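Local structure of fucoxanthin chlorophyll a/c-binding protein Lhcq10 (Chaetoceros gracilis, 6L4U) at residues Phe150-Ala154 against Gly155-Met159; Pro60-Leu63 against Gly64-Thr67. The protein probably harvests light as a fucoxanthin chlorophyll a/c-binding antenna protein, holding chlorophylls a and c1 and a fucoxanthin-type carotenoid. All coordinates share one frame; numbering follows the deposited sequence.

Contact 1. Residues Phe150-Ala154 against Gly155-Met159. With KC1 (Chlorophyll c1), chain B.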
loop_
_atom_site.group_PDB
_atom_site.type_symbol
_atom_site.label_atom_id
_atom_site.label_comp_id
_atom_site.label_asym_id
_atom_site.label_seq_id
_atom_site.Cartn_x
_atom_site.Cartn_y
_atom_site.Cartn_z
ATOM N N PHE Z 150 -1.488 -90.276 -35.366
ATOM C CA PHE Z 150 -2.662 -91.139 -35.290
ATOM C C PHE Z 150 -2.570 -92.122 -34.133
ATOM O O PHE Z 150 -3.600 -92.546 -33.600
ATOM C CB PHE Z 150 -2.853 -91.894 -36.605
ATOM C CG PHE Z 150 -4.195 -92.551 -36.731
ATOM C CD1 PHE Z 150 -4.355 -93.897 -36.443
ATOM C CD2 PHE Z 150 -5.302 -91.819 -37.127
ATOM C CE1 PHE Z 150 -5.593 -94.502 -36.550
ATOM C CE2 PHE Z 150 -6.541 -92.416 -37.239
ATOM C CZ PHE Z 150 -6.687 -93.760 -36.951
ATOM N N SER Z 151 -1.355 -92.494 -33.732
ATOM C CA SER Z 151 -1.187 -93.338 -32.559
ATOM C C SER Z 151 -1.494 -92.599 -31.264
ATOM O O SER Z 151 -1.760 -93.244 -30.244
ATOM C CB SER Z 151 0.230 -93.910 -32.548
ATOM O OG SER Z 151 1.185 -92.893 -32.311
ATOM N N GLU Z 152 -1.486 -91.268 -31.288
ATOM C CA GLU Z 152 -1.819 -90.458 -30.126
ATOM C C GLU Z 152 -3.297 -90.098 -30.061
ATOM O O GLU Z 152 -3.901 -90.170 -28.986
ATOM C CB GLU Z 152 -1.002 -89.170 -30.137
ATOM C CG GLU Z 152 0.475 -89.362 -29.960
ATOM C CD GLU Z 152 0.878 -89.453 -28.512
ATOM O OE1 GLU Z 152 0.259 -88.773 -27.670
ATOM O OE2 GLU Z 152 1.822 -90.209 -28.219
ATOM N N ALA Z 153 -3.887 -89.701 -31.188
ATOM C CA ALA Z 153 -5.243 -89.163 -31.175
ATOM C C ALA Z 153 -6.294 -90.258 -31.098
ATOM O O ALA Z 153 -7.292 -90.114 -30.384
ATOM C CB ALA Z 153 -5.483 -88.317 -32.422
ATOM N N ALA Z 154 -6.088 -91.354 -31.819
ATOM C CA ALA Z 154 -7.149 -92.329 -32.028
ATOM C C ALA Z 154 -7.330 -93.255 -30.833
ATOM O O ALA Z 154 -6.795 -92.993 -29.751
ATOM C CB ALA Z 154 -6.890 -93.131 -33.298
ATOM N N GLY Z 155 -8.027 -94.368 -31.072
ATOM C CA GLY Z 155 -8.885 -95.085 -30.144
ATOM C C GLY Z 155 -8.564 -95.122 -28.671
ATOM O O GLY Z 155 -9.442 -94.734 -27.883
ATOM N N LYS Z 156 -7.347 -95.541 -28.280
ATOM C CA LYS Z 156 -7.044 -95.402 -26.869
ATOM C C LYS Z 156 -5.547 -95.293 -26.643
ATOM O O LYS Z 156 -4.738 -95.837 -27.400
ATOM C CB LYS Z 156 -7.726 -96.511 -26.080
ATOM C CG LYS Z 156 -7.299 -97.047 -24.866
ATOM C CD LYS Z 156 -8.578 -96.519 -24.168
ATOM C CE LYS Z 156 -8.479 -95.985 -22.786
ATOM N NZ LYS Z 156 -8.903 -97.257 -22.105
ATOM N N HIS Z 157 -5.200 -94.511 -25.629
ATOM C CA HIS Z 157 -3.855 -94.003 -25.440
ATOM C C HIS Z 157 -3.117 -94.793 -24.373
ATOM O O HIS Z 157 -3.709 -95.312 -23.426
ATOM C CB HIS Z 157 -3.889 -92.528 -25.055
ATOM C CG HIS Z 157 -2.593 -91.816 -25.281
ATOM N ND1 HIS Z 157 -1.709 -91.545 -24.260
ATOM C CD2 HIS Z 157 -2.051 -91.286 -26.401
ATOM C CE1 HIS Z 157 -0.667 -90.895 -24.746
ATOM N NE2 HIS Z 157 -0.851 -90.722 -26.042
ATOM N N TYR Z 158 -1.804 -94.850 -24.533
ATOM C CA TYR Z 158 -0.942 -95.654 -23.686
ATOM C C TYR Z 158 -0.716 -95.042 -22.311
ATOM O O TYR Z 158 -0.281 -95.755 -21.401
ATOM C CB TYR Z 158 0.394 -95.873 -24.389
ATOM C CG TYR Z 158 1.027 -94.613 -24.936
ATOM C CD1 TYR Z 158 0.747 -94.161 -26.230
ATOM C CD2 TYR Z 158 1.925 -93.884 -24.167
ATOM C CE1 TYR Z 158 1.352 -93.028 -26.732
ATOM C CE2 TYR Z 158 2.522 -92.745 -24.656
ATOM C CZ TYR Z 158 2.236 -92.324 -25.936
ATOM O OH TYR Z 158 2.835 -91.189 -26.421
ATOM N N MET Z 159 -0.998 -93.746 -22.133
ATOM C CA MET Z 159 -0.954 -93.125 -20.814
ATOM C C MET Z 159 -2.303 -93.126 -20.120
ATOM O O MET Z 159 -2.609 -92.215 -19.340
ATOM C CB MET Z 159 -0.388 -91.708 -20.875
ATOM C CG MET Z 159 0.971 -91.618 -21.503
ATOM S SD MET Z 159 1.613 -89.957 -21.338
ATOM C CE MET Z 159 2.108 -90.004 -19.615
HETATM N NB KC1 B . 1.852 -86.771 -25.589
HETATM N ND KC1 B . -1.174 -86.221 -28.218
HETATM C C1A KC1 B . -2.337 -87.259 -25.429
HETATM C C1B KC1 B . 1.775 -87.001 -24.283
HETATM C C1C KC1 B . 2.764 -85.646 -28.289
HETATM C C1D KC1 B . -1.329 -85.793 -29.578
HETATM C C2A KC1 B . -2.978 -87.672 -24.108
HETATM C C2B KC1 B . 3.023 -86.741 -23.518
HETATM C C2C KC1 B . 3.349 -84.811 -29.372
HETATM C C2D KC1 B . -2.708 -85.809 -30.104
HETATM C C3A KC1 B . -1.770 -87.825 -23.197
HETATM C C3B KC1 B . 3.943 -86.322 -24.590
HETATM C C3C KC1 B . 2.224 -84.633 -30.302
HETATM C C3D KC1 B . -3.430 -86.285 -28.903
HETATM C C4A KC1 B . -0.699 -87.409 -24.150
HETATM C C4B KC1 B . 3.111 -86.391 -25.821
HETATM C C4C KC1 B . 1.138 -85.395 -29.643
HETATM C C4D KC1 B . -2.494 -86.501 -27.903
HETATM C CAA KC1 B . -3.850 -88.922 -24.020
HETATM C CAB KC1 B . 5.367 -85.942 -24.447
HETATM C CAC KC1 B . 2.181 -83.878 -31.607
HETATM C CAD KC1 B . -4.762 -86.636 -28.372
HETATM C CBA KC1 B . -4.906 -88.737 -22.938
HETATM C CBB KC1 B . 6.324 -86.592 -25.067
HETATM C CBC KC1 B . 1.811 -82.452 -31.260
HETATM C CBD KC1 B . -4.607 -87.067 -26.974
HETATM C CED KC1 B . -7.636 -85.801 -24.991
HETATM C CGA KC1 B . -6.288 -88.857 -23.531
HETATM C CGD KC1 B . -5.442 -86.178 -26.113
HETATM C CHA KC1 B . -3.148 -86.968 -26.669
HETATM C CHB KC1 B . 0.527 -87.405 -23.631
HETATM C CHC KC1 B . 3.615 -86.040 -27.154
HETATM C CHD KC1 B . -0.155 -85.404 -30.350
HETATM C CMA KC1 B . -1.823 -86.830 -22.042
HETATM C CMB KC1 B . 3.321 -86.860 -22.050
HETATM C CMC KC1 B . 4.737 -84.249 -29.511
HETATM C CMD KC1 B . -3.379 -85.472 -31.399
HETATM N NA KC1 B . -1.061 -87.070 -25.394
HETATM N NC KC1 B . 1.465 -85.967 -28.456
HETATM O O1A KC1 B . -7.272 -88.593 -22.860
HETATM O O1D KC1 B . -4.931 -85.285 -25.467
HETATM O O2A KC1 B . -6.465 -89.286 -24.909
HETATM O O2D KC1 B . -6.874 -86.404 -26.032
HETATM O OBD KC1 B . -5.868 -86.567 -29.017
HETATM MG MG KC1 B . 0.309 -86.729 -26.921
#
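The imidazole of His157, bonded to Glu152, lies between a tyrosine and a chlorophyll. Over the centre of one face is Tyr158 CD1. On the opposite face, near the rim, is KC1 CAA, the first carbon of the acid side chain. Glu152 CA sits at the ring's edge. The Tyr158 ring in turn has His157 CE1 over its centre. Glu152 OE2 is modelled at its edge, but too close to the phenol OH for this to be relied on. Glu152 bends at chi2 (-85°), which turns its carboxylate toward the porphyrin ring. OE1 then binds the magnesium of KC1 at 2.2 Å. The same oxygen accepts a hydrogen bond from His157 NE2 at 2.8 Å, with an N-H...O angle of 150°. The donor comes from above the carboxylate plane, 60° out of it. His157 ND1 receives Met159 N at 3.1 Å, well out of the ring plane. Together the two bonds probably restrict the ring's turning. Met159 SD lies 3.6 Å from KC1 CHB. An alanine in place of His157 would probably leave Glu152 OE1 without its second-shell donor and open a gap beside the acid side chain. Phe79 of helix 73-102 backs Tyr158 and Met159. This is a chlorophyll site of the chlorophyll a/b-binding family: a glutamate near the end of helix 137-153 is the magnesium ligand, and a histidine just beyond probably helps to position it.

Contact 2. Residues Pro60-Leu63 against Gly64-Thr67; sequences PLQL and GSTT. With A86 ((3S,3'S,5R,5'R,6S,6'R,8'R)-3,5'-dihydroxy-8-oxo-6',7'-didehydro-5,5',6,6',7,8-hexahydro-5,6-epoxy-beta,beta-caroten-3'- yl acetate), chain C.
Gln62 O accepts a weak hydrogen bond from Ser65 N at 3.4 Å, nearly straight at 166°. Ser65 OG also lies near this carbonyl oxygen, but its hydrogen-bond partner is Gly158 O of the neighbouring Lhcq3 chain. One residue on, Thr66 N makes a second weak bond to Leu63 O, 3.5 Å long and more bent. The two bonds each span three residues, so they form overlapping beta turns, a short piece of 3-10 geometry at Leu63 and Gly64. It lies in the loop that leads from helix 42-51 to helix 73-102. Asp59 holds the start of this turn: its carboxylate oxygens bind Leu63 N and Gly64 N. Thr66 has OG1 anti to its own N (chi1 -162°), which sends the hydroxyl to Asp155 O of Lhcq3 and turns CG2 toward the turn. CG2 comes within van der Waals range of the carbonyl oxygen Leu63 O at 3.3 Å. Its apolar touch across the turn is with Leu63 CD1 at 4.0 Å. At the other end, the acetyl methyl C39 of A86 is modelled at bonding distance from Pro60 CB; a covalent link there is doubtful. Leu61 CD2 approaches A86 O4 at 3.8 Å, beside the acetate end of the carotenoid.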
loop_
_atom_site.group_PDB
_atom_site.type_symbol
_atom_site.label_atom_id
_atom_site.label_comp_id
_atom_site.label_asym_id
_atom_site.label_seq_id
_atom_site.Cartn_x
_atom_site.Cartn_y
_atom_site.Cartn_z
ATOM N N PRO Z 60 18.652 -100.270 -13.083
ATOM C CA PRO Z 60 19.691 -99.578 -12.305
ATOM C C PRO Z 60 19.298 -98.163 -11.917
ATOM O O PRO Z 60 19.407 -97.775 -10.750
ATOM C CB PRO Z 60 20.897 -99.573 -13.255
ATOM C CG PRO Z 60 20.646 -100.693 -14.188
ATOM C CD PRO Z 60 19.163 -100.736 -14.379
ATOM N N LEU Z 61 18.828 -97.388 -12.891
ATOM C CA LEU Z 61 18.460 -96.003 -12.645
ATOM C C LEU Z 61 17.127 -95.858 -11.928
ATOM O O LEU Z 61 16.832 -94.755 -11.454
ATOM C CB LEU Z 61 18.412 -95.243 -13.969
ATOM C CG LEU Z 61 19.696 -95.267 -14.799
ATOM C CD1 LEU Z 61 19.556 -94.386 -16.025
ATOM C CD2 LEU Z 61 20.892 -94.829 -13.971
ATOM N N GLN Z 62 16.345 -96.939 -11.830
ATOM C CA GLN Z 62 14.980 -96.935 -11.296
ATOM C C GLN Z 62 14.099 -95.917 -12.014
ATOM O O GLN Z 62 13.346 -95.159 -11.402
ATOM C CB GLN Z 62 14.965 -96.722 -9.784
ATOM C CG GLN Z 62 15.897 -97.624 -9.017
ATOM C CD GLN Z 62 15.730 -97.435 -7.537
ATOM O OE1 GLN Z 62 14.672 -97.003 -7.092
ATOM N NE2 GLN Z 62 16.713 -97.872 -6.757
ATOM N N LEU Z 63 14.205 -95.913 -13.345
ATOM C CA LEU Z 63 13.407 -95.013 -14.162
ATOM C C LEU Z 63 11.940 -95.421 -14.192
ATOM O O LEU Z 63 11.077 -94.577 -14.450
ATOM C CB LEU Z 63 13.986 -94.957 -15.580
ATOM C CG LEU Z 63 13.431 -93.961 -16.603
ATOM C CD1 LEU Z 63 13.626 -92.527 -16.133
ATOM C CD2 LEU Z 63 14.080 -94.171 -17.956
ATOM N N GLY Z 64 11.632 -96.681 -13.888
ATOM C CA GLY Z 64 10.253 -97.137 -13.872
ATOM C C GLY Z 64 9.406 -96.576 -12.744
ATOM O O GLY Z 64 8.189 -96.763 -12.761
ATOM N N SER Z 65 10.003 -95.887 -11.780
ATOM C CA SER Z 65 9.265 -95.348 -10.649
ATOM C C SER Z 65 9.202 -93.823 -10.659
ATOM O O SER Z 65 9.067 -93.201 -9.603
ATOM C CB SER Z 65 9.880 -95.846 -9.345
ATOM O OG SER Z 65 11.145 -95.245 -9.129
ATOM N N THR Z 66 9.289 -93.204 -11.832
ATOM C CA THR Z 66 9.246 -91.752 -11.939
ATOM C C THR Z 66 7.986 -91.292 -12.662
ATOM O O THR Z 66 7.275 -92.089 -13.286
ATOM C CB THR Z 66 10.487 -91.213 -12.666
ATOM O OG1 THR Z 66 10.632 -89.820 -12.384
ATOM C CG2 THR Z 66 10.372 -91.391 -14.172
ATOM N N THR Z 67 7.708 -89.986 -12.563
ATOM C CA THR Z 67 6.681 -89.385 -13.397
ATOM C C THR Z 67 7.431 -88.435 -14.324
ATOM O O THR Z 67 8.602 -88.116 -14.092
ATOM C CB THR Z 67 5.672 -88.534 -12.620
ATOM O OG1 THR Z 67 6.346 -87.520 -11.889
ATOM C CG2 THR Z 67 5.120 -89.413 -11.491
HETATM C C A86 C . 34.849 -90.942 -15.216
HETATM O O A86 C . 46.664 -84.038 -15.284
HETATM C C1 A86 C . 35.184 -91.446 -13.777
HETATM C C10 A86 C . 43.889 -86.183 -14.612
HETATM C C11 A86 C . 44.941 -85.248 -14.256
HETATM C C12 A86 C . 45.299 -84.959 -12.823
HETATM C C13 A86 C . 45.629 -84.590 -15.398
HETATM C C14 A86 C . 44.817 -84.690 -16.863
HETATM C C15 A86 C . 45.659 -84.458 -18.169
HETATM C C16 A86 C . 46.785 -85.425 -18.521
HETATM C C17 A86 C . 48.174 -84.943 -18.107
HETATM C C18 A86 C . 48.503 -83.665 -18.728
HETATM C C19 A86 C . 47.489 -82.559 -18.268
HETATM C C2 A86 C . 36.410 -91.121 -13.158
HETATM C C20 A86 C . 45.962 -83.028 -18.508
HETATM C C21 A86 C . 45.143 -81.963 -17.677
HETATM C C22 A86 C . 46.765 -85.653 -20.068
HETATM C C23 A86 C . 46.559 -86.799 -17.913
HETATM C C24 A86 C . 34.201 -92.306 -13.017
HETATM C C25 A86 C . 33.422 -93.272 -13.706
HETATM C C26 A86 C . 32.386 -94.184 -12.828
HETATM C C27 A86 C . 31.096 -94.518 -13.302
HETATM C C28 A86 C . 30.619 -94.049 -14.623
HETATM C C29 A86 C . 30.165 -95.411 -12.343
HETATM C C3 A86 C . 37.410 -90.299 -13.845
HETATM C C30 A86 C . 28.752 -95.684 -12.621
HETATM C C31 A86 C . 27.368 -95.998 -12.836
HETATM C C32 A86 C . 26.910 -97.480 -12.771
HETATM C C33 A86 C . 25.490 -97.740 -12.237
HETATM C C34 A86 C . 24.412 -96.735 -12.687
HETATM C C35 A86 C . 24.864 -95.258 -12.537
HETATM C C36 A86 C . 26.285 -94.911 -13.041
HETATM C C37 A86 C . 26.202 -94.541 -14.542
HETATM C C38 A86 C . 23.428 -98.327 -14.186
HETATM C C39 A86 C . 22.074 -98.696 -13.510
HETATM C C4 A86 C . 38.623 -90.015 -13.196
HETATM C C40 A86 C . 27.099 -98.142 -14.164
HETATM C C41 A86 C . 27.878 -98.187 -11.785
HETATM C C5 A86 C . 39.763 -89.090 -13.970
HETATM C C6 A86 C . 40.750 -88.389 -13.261
HETATM C C7 A86 C . 40.837 -88.440 -11.672
HETATM C C8 A86 C . 41.797 -87.527 -14.130
HETATM C C9 A86 C . 43.040 -86.969 -13.589
HETATM O O1 A86 C . 44.902 -83.767 -19.227
HETATM O O2 A86 C . 49.797 -83.284 -18.322
HETATM O O3 A86 C . 26.711 -93.768 -12.341
HETATM O O4 A86 C . 23.999 -97.008 -14.011
HETATM O O5 A86 C . 23.982 -99.126 -14.847
#

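Overall arrangement
Contact 2 lies in a loop; contact 1 spans the end of helix 137-153 and the loop after it. They are in series along the chain, with 60-67 first. Their centres are 23 Å apart and their nearest atoms about 8 Å, so they do not touch. Helix 73-102 relates them: its Thr76 bonds to Thr66 O of contact 2, and its Phe79 packs on Tyr158 and Met159 of contact 1. Contact 1 ligates chlorophyll c1 and contact 2 meets the acetate end of a carotenoid; chlorophyll a also touches both. KC1 and A86 also reach neighbouring antenna proteins: KC1 is hydrogen-bonded to Arg76 of Lhcq11, and A86 to Asn201 of Lhcq3. Contact 2 alone touches another protein chain.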